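Local structure of succinylglutamate desuccinylase (Vibrio parahaemolyticus, 2BCO) at residues D139-Q142 with D143-P146; F312-R315 with H316-I319. The protein probably hydrolyses N-succinyl-L-glutamate to succinate and L-glutamate, the last step of arginine breakdown by the AST pathway, as a zinc-dependent enzyme. One frame throughout, in Å; residues are numbered along the deposited sequence.

Interaction 1 of 2, residues D139-Q142 with D143-P146; sequences DFYQ and DTEP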
ATOM      1  N   ASP A 139       9.983 -15.832  -2.812  1.00 19.69           N
ATOM      2  CA  ASP A 139      11.061 -15.950  -3.792  1.00 18.02           C
ATOM      3  C   ASP A 139      11.923 -14.701  -3.921  1.00 17.42           C
ATOM      4  O   ASP A 139      13.134 -14.790  -4.130  1.00 17.36           O
ATOM      5  CB  ASP A 139      10.500 -16.300  -5.175  1.00 20.10           C
ATOM      6  CG  ASP A 139       9.929 -17.708  -5.239  1.00 20.81           C
ATOM      7  OD1 ASP A 139      10.064 -18.466  -4.245  1.00 19.93           O
ATOM      8  OD2 ASP A 139       9.343 -18.054  -6.292  1.00 21.46           O
ATOM      9  N   PHE A 140      11.299 -13.537  -3.803  1.00 15.40           N
ATOM     10  CA  PHE A 140      12.023 -12.287  -3.928  1.00 15.23           C
ATOM     11  C   PHE A 140      12.900 -11.977  -2.716  1.00 15.39           C
ATOM     12  O   PHE A 140      14.023 -11.509  -2.870  1.00 19.20           O
ATOM     13  CB  PHE A 140      11.034 -11.147  -4.160  1.00 14.76           C
ATOM     14  CG  PHE A 140      11.689  -9.828  -4.433  1.00 11.62           C
ATOM     15  CD1 PHE A 140      12.401  -9.619  -5.613  1.00  9.86           C
ATOM     16  CD2 PHE A 140      11.600  -8.790  -3.509  1.00  8.74           C
ATOM     17  CE1 PHE A 140      13.011  -8.389  -5.871  1.00 11.80           C
ATOM     18  CE2 PHE A 140      12.206  -7.556  -3.755  1.00  9.62           C
ATOM     19  CZ  PHE A 140      12.915  -7.354  -4.941  1.00 11.67           C
ATOM     20  N   TYR A 141      12.392 -12.228  -1.514  1.00 12.49           N
ATOM     21  CA  TYR A 141      13.164 -11.955  -0.311  1.00 15.47           C
ATOM     22  C   TYR A 141      14.127 -13.079   0.066  1.00 17.88           C
ATOM     23  O   TYR A 141      14.952 -12.912   0.963  1.00 17.09           O
ATOM     24  CB  TYR A 141      12.244 -11.671   0.885  1.00 15.20           C
ATOM     25  CG  TYR A 141      11.528 -10.337   0.824  1.00 14.54           C
ATOM     26  CD1 TYR A 141      12.162  -9.202   0.310  1.00 14.89           C
ATOM     27  CD2 TYR A 141      10.236 -10.194   1.329  1.00 11.51           C
ATOM     28  CE1 TYR A 141      11.525  -7.950   0.303  1.00 15.32           C
ATOM     29  CE2 TYR A 141       9.590  -8.952   1.332  1.00 11.80           C
ATOM     30  CZ  TYR A 141      10.237  -7.832   0.818  1.00 15.53           C
ATOM     31  OH  TYR A 141       9.591  -6.610   0.814  1.00 12.21           O
ATOM     32  N   GLN A 142      14.030 -14.215  -0.617  1.00 20.13           N
ATOM     33  CA  GLN A 142      14.901 -15.347  -0.315  1.00 23.38           C
ATOM     34  C   GLN A 142      16.370 -14.944  -0.447  1.00 23.06           C
ATOM     35  O   GLN A 142      16.784 -14.359  -1.450  1.00 23.08           O
ATOM     36  CB  GLN A 142      14.605 -16.527  -1.249  1.00 27.08           C
ATOM     37  CG  GLN A 142      15.439 -17.764  -0.941  1.00 30.22           C
ATOM     38  CD  GLN A 142      15.269 -18.868  -1.966  1.00 32.87           C
ATOM     39  OE1 GLN A 142      14.158 -19.341  -2.208  1.00 34.16           O
ATOM     40  NE2 GLN A 142      16.376 -19.291  -2.572  1.00 34.28           N
ATOM     41  N   ASP A 143      17.149 -15.262   0.580  1.00 38.33           N
ATOM     42  CA  ASP A 143      18.577 -14.943   0.604  1.00 39.19           C
ATOM     43  C   ASP A 143      18.863 -13.444   0.502  1.00 38.08           C
ATOM     44  O   ASP A 143      19.723 -13.013  -0.269  1.00 41.18           O
ATOM     45  CB  ASP A 143      19.322 -15.679  -0.521  1.00 36.86           C
ATOM     46  CG  ASP A 143      19.135 -17.187  -0.460  1.00 39.35           C
ATOM     47  OD1 ASP A 143      19.217 -17.764   0.646  1.00 38.29           O
ATOM     48  OD2 ASP A 143      18.915 -17.793  -1.528  1.00 43.64           O
ATOM     49  N   THR A 144      18.132 -12.652   1.269  1.00 19.00           N
ATOM     50  CA  THR A 144      18.348 -11.213   1.295  1.00 17.46           C
ATOM     51  C   THR A 144      18.368 -10.859   2.769  1.00 17.20           C
ATOM     52  O   THR A 144      17.682 -11.493   3.566  1.00 15.88           O
ATOM     53  CB  THR A 144      17.199 -10.414   0.625  1.00 18.70           C
ATOM     54  OG1 THR A 144      16.006 -10.517   1.414  1.00 17.56           O
ATOM     55  CG2 THR A 144      16.925 -10.939  -0.772  1.00 19.93           C
ATOM     56  N   GLU A 145      19.160  -9.867   3.147  1.00 20.49           N
ATOM     57  CA  GLU A 145      19.194  -9.478   4.546  1.00 20.53           C
ATOM     58  C   GLU A 145      17.919  -8.707   4.862  1.00 18.46           C
ATOM     59  O   GLU A 145      17.486  -7.858   4.088  1.00 20.30           O
ATOM     60  CB  GLU A 145      20.420  -8.618   4.835  1.00 31.30           C
ATOM     61  CG  GLU A 145      21.704  -9.410   4.995  1.00 35.87           C
ATOM     62  CD  GLU A 145      21.636 -10.405   6.139  1.00 40.11           C
ATOM     63  OE1 GLU A 145      21.085 -11.515   5.946  1.00 41.21           O
ATOM     64  OE2 GLU A 145      22.120 -10.070   7.242  1.00 41.80           O
ATOM     65  N   PRO A 146      17.293  -9.013   6.001  1.00 19.68           N
ATOM     66  CA  PRO A 146      16.056  -8.349   6.429  1.00 18.33           C
ATOM     67  C   PRO A 146      16.100  -6.824   6.353  1.00 17.04           C
ATOM     68  O   PRO A 146      15.115  -6.190   5.978  1.00 16.41           O
ATOM     69  CB  PRO A 146      15.880  -8.854   7.863  1.00 17.03           C
ATOM     70  CG  PRO A 146      16.434 -10.269   7.774  1.00 15.92           C
ATOM     71  CD  PRO A 146      17.695 -10.066   6.960  1.00 14.70           C
TER

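Interaction 2 of 2, residues F312-R315 with H316-I319; sequences FPNR and HVAI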
ATOM      1  N   PHE A 312     -11.580   4.687   7.635  1.00 23.38           N
ATOM      2  CA  PHE A 312     -12.068   3.410   7.092  1.00 24.49           C
ATOM      3  C   PHE A 312     -13.425   2.999   7.667  1.00 26.16           C
ATOM      4  O   PHE A 312     -13.551   1.941   8.279  1.00 29.42           O
ATOM      5  CB  PHE A 312     -11.070   2.273   7.379  1.00 16.86           C
ATOM      6  CG  PHE A 312      -9.675   2.530   6.877  1.00 17.66           C
ATOM      7  CD1 PHE A 312      -8.575   2.278   7.690  1.00 18.33           C
ATOM      8  CD2 PHE A 312      -9.456   3.023   5.593  1.00 18.31           C
ATOM      9  CE1 PHE A 312      -7.270   2.497   7.225  1.00 22.72           C
ATOM     10  CE2 PHE A 312      -8.159   3.248   5.114  1.00 19.36           C
ATOM     11  CZ  PHE A 312      -7.064   2.990   5.931  1.00 21.41           C
ATOM     12  N   PRO A 313     -14.458   3.832   7.494  1.00 22.53           N
ATOM     13  CA  PRO A 313     -15.769   3.448   8.035  1.00 23.46           C
ATOM     14  C   PRO A 313     -16.453   2.471   7.082  1.00 24.12           C
ATOM     15  O   PRO A 313     -16.349   2.616   5.869  1.00 22.40           O
ATOM     16  CB  PRO A 313     -16.534   4.773   8.096  1.00 18.69           C
ATOM     17  CG  PRO A 313     -15.463   5.832   7.997  1.00 21.47           C
ATOM     18  CD  PRO A 313     -14.462   5.234   7.054  1.00 19.74           C
ATOM     19  N   ASN A 314     -17.149   1.481   7.627  1.00 31.43           N
ATOM     20  CA  ASN A 314     -17.852   0.503   6.795  1.00 34.63           C
ATOM     21  C   ASN A 314     -19.008  -0.108   7.584  1.00 35.06           C
ATOM     22  O   ASN A 314     -18.795  -0.957   8.449  1.00 35.83           O
ATOM     23  CB  ASN A 314     -16.893  -0.601   6.341  1.00 37.79           C
ATOM     24  CG  ASN A 314     -17.458  -1.434   5.206  1.00 38.27           C
ATOM     25  OD1 ASN A 314     -18.635  -1.812   5.220  1.00 36.56           O
ATOM     26  ND2 ASN A 314     -16.620  -1.735   4.222  1.00 35.60           N
ATOM     27  N   ARG A 315     -20.225   0.329   7.275  1.00 32.54           N
ATOM     28  CA  ARG A 315     -21.425  -0.147   7.960  1.00 34.38           C
ATOM     29  C   ARG A 315     -21.913  -1.514   7.475  1.00 37.07           C
ATOM     30  O   ARG A 315     -22.761  -2.138   8.116  1.00 38.12           O
ATOM     31  CB  ARG A 315     -22.550   0.875   7.795  1.00 31.25           C
ATOM     32  CG  ARG A 315     -23.007   1.091   6.350  1.00 28.16           C
ATOM     33  CD  ARG A 315     -23.867   2.342   6.239  1.00 25.81           C
ATOM     34  NE  ARG A 315     -24.389   2.563   4.897  1.00 23.89           N
ATOM     35  CZ  ARG A 315     -25.356   1.839   4.338  1.00 22.74           C
ATOM     36  NH1 ARG A 315     -25.913   0.841   5.008  1.00 22.44           N
ATOM     37  NH2 ARG A 315     -25.768   2.116   3.113  1.00 21.36           N
ATOM     38  N   HIS A 316     -21.380  -1.980   6.350  1.00 48.02           N
ATOM     39  CA  HIS A 316     -21.783  -3.269   5.800  1.00 51.05           C
ATOM     40  C   HIS A 316     -20.988  -4.417   6.410  1.00 52.67           C
ATOM     41  O   HIS A 316     -21.339  -5.586   6.246  1.00 53.56           O
ATOM     42  CB  HIS A 316     -21.615  -3.259   4.284  1.00 41.04           C
ATOM     43  CG  HIS A 316     -22.354  -2.150   3.607  1.00 41.79           C
ATOM     44  ND1 HIS A 316     -21.727  -1.013   3.139  1.00 42.37           N
ATOM     45  CD2 HIS A 316     -23.670  -1.993   3.334  1.00 41.73           C
ATOM     46  CE1 HIS A 316     -22.625  -0.208   2.605  1.00 43.19           C
ATOM     47  NE2 HIS A 316     -23.814  -0.776   2.709  1.00 43.68           N
ATOM     48  N   VAL A 317     -19.919  -4.065   7.113  1.00 56.66           N
ATOM     49  CA  VAL A 317     -19.059  -5.038   7.767  1.00 59.24           C
ATOM     50  C   VAL A 317     -19.878  -6.069   8.536  1.00 59.81           C
ATOM     51  O   VAL A 317     -20.736  -5.718   9.343  1.00 60.12           O
ATOM     52  CB  VAL A 317     -18.083  -4.326   8.725  1.00 49.64           C
ATOM     53  CG1 VAL A 317     -17.521  -5.297   9.733  1.00 51.86           C
ATOM     54  CG2 VAL A 317     -16.959  -3.703   7.927  1.00 51.61           C
ATOM     55  N   ALA A 318     -19.607  -7.344   8.280  1.00 49.08           N
ATOM     56  CA  ALA A 318     -20.327  -8.420   8.946  1.00 50.53           C
ATOM     57  C   ALA A 318     -20.214  -8.313  10.462  1.00 51.24           C
ATOM     58  O   ALA A 318     -19.325  -7.644  10.988  1.00 51.12           O
ATOM     59  CB  ALA A 318     -19.796  -9.774   8.477  1.00 64.46           C
ATOM     60  N   ILE A 319     -21.125  -8.984  11.156  1.00 45.92           N
ATOM     61  CA  ILE A 319     -21.157  -8.987  12.613  1.00 44.82           C
ATOM     62  C   ILE A 319     -19.833  -9.477  13.209  1.00 43.90           C
ATOM     63  O   ILE A 319     -19.231 -10.422  12.710  1.00 44.27           O
ATOM     64  CB  ILE A 319     -22.301  -9.896  13.125  1.00 66.15           C
ATOM     65  CG1 ILE A 319     -22.414  -9.793  14.645  1.00 66.59           C
ATOM     66  CG2 ILE A 319     -22.066 -11.338  12.679  1.00 66.44           C
ATOM     67  CD1 ILE A 319     -23.003  -8.490  15.113  1.00 66.88           C
TER

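Interaction 1 of 2, residues D139-Q142 with D143-P146
Thr144 reaches back to Tyr141 across a tight turn at the C-terminal end of helix 125-141, in the catalytic domain. Thr144 OG1 donates a hydrogen bond of 2.7 Å to Tyr141 O, coming in at the side of the carbonyl and tilted out of its plane. The chain leaves helical geometry at Gln142 and takes a left-handed conformation at Asp143, roughly as in a type II turn, which brings the two residues together. Threonine suits the place because a chi1 of 68° turns its OG1 to Tyr141 O, and the branch lets Thr144 CG2 rest against the same Tyr141 O at 3.3 Å and lie 3.6 Å from Phe140 O. Around this shell, Phe140 O also receives Arg90 NH1, and Tyr141 is anchored through its OH to Trp150 O. Phe140 lies on strands 55-60 and 90-95, and Tyr141 on 55-60 and 149-157, so the helix end packs on these three strands. Two exposed polar chains run alongside each other. The long, extended Gln142 has its amide 83° from the Asp143 carboxylate plane, and Gln142 NE2 meets Asp143 OD2 from above that plane at 3.1 Å, with a nearly straight N-H...O angle of 168°.

Interaction 2 of 2, residues F312-R315 with H316-I319
Asn314 accepts, through its side-chain OD1, the backbone N-H groups of His316 and Val317, forming an Asx turn in the loop between strands 309-311 and 322-335 of the barrel-sandwich hybrid domain. The bond from His316 N to Asn314 OD1 is 3.0 Å long and lies in the carbonyl plane, though it bends to 134° at the hydrogen; the one from Val317 N to Asn314 OD1, at 3.2 Å, is weak. Asparagine fits because its short side chain, with CG anti to the backbone N (chi1 -165°), folds the amide oxygen over the two turning residues Arg315 and His316, whose backbone angles are those of a type I turn. Val317 packs its CG2 branch obliquely against Asn314 CB at 3.5 Å, and Val317 CG2 also lies 3.3 Å from Asn314 O. The backbone of Asn314 is itself hydrogen-bonded to Ala323, and Val317 O receives Arg268 NH1, so both ends of the turn are bonded to other parts of the domain. Arg315 and His316 point the same way, side by side. Arginine offers a long aliphatic stem: Arg315 CG, set between the backbone N and the carbonyl carbon, is thereby put over the middle of the His316 imidazole face in a CH-pi contact, 4.0 Å from the ring centroid. The chain is extended from CG to NE, then turns off that line at its end, and Arg315 NE makes a salt bridge with Asp279 OD1. The guanidinium is turned 46° from the ring, too steep for a parallel stack, and His316 NE2 meets one of its faces toward the rim, 3.4 Å from Arg315 CZ.

Interactions 1 and 2 lie on opposite sides of the centre of the chain, their centres 36 Å and their nearest atoms about 20 Å apart. Residues 139-146 come first, joining helix 125-141 to strand 149-157, the strand that carries the zinc ligand His155 in the catalytic domain. Residues 312-319 follow much later, in the hybrid domain. Interaction 1 is away from the zinc site, and the Asn314 side chain in interaction 2, about 12 Å from the bound zinc ion, is too far to join its ligands His63, Glu66 and His155. The first turn links a helix to a strand of the catalytic domain, the second links two strands of the hybrid domain, and the two are not in contact.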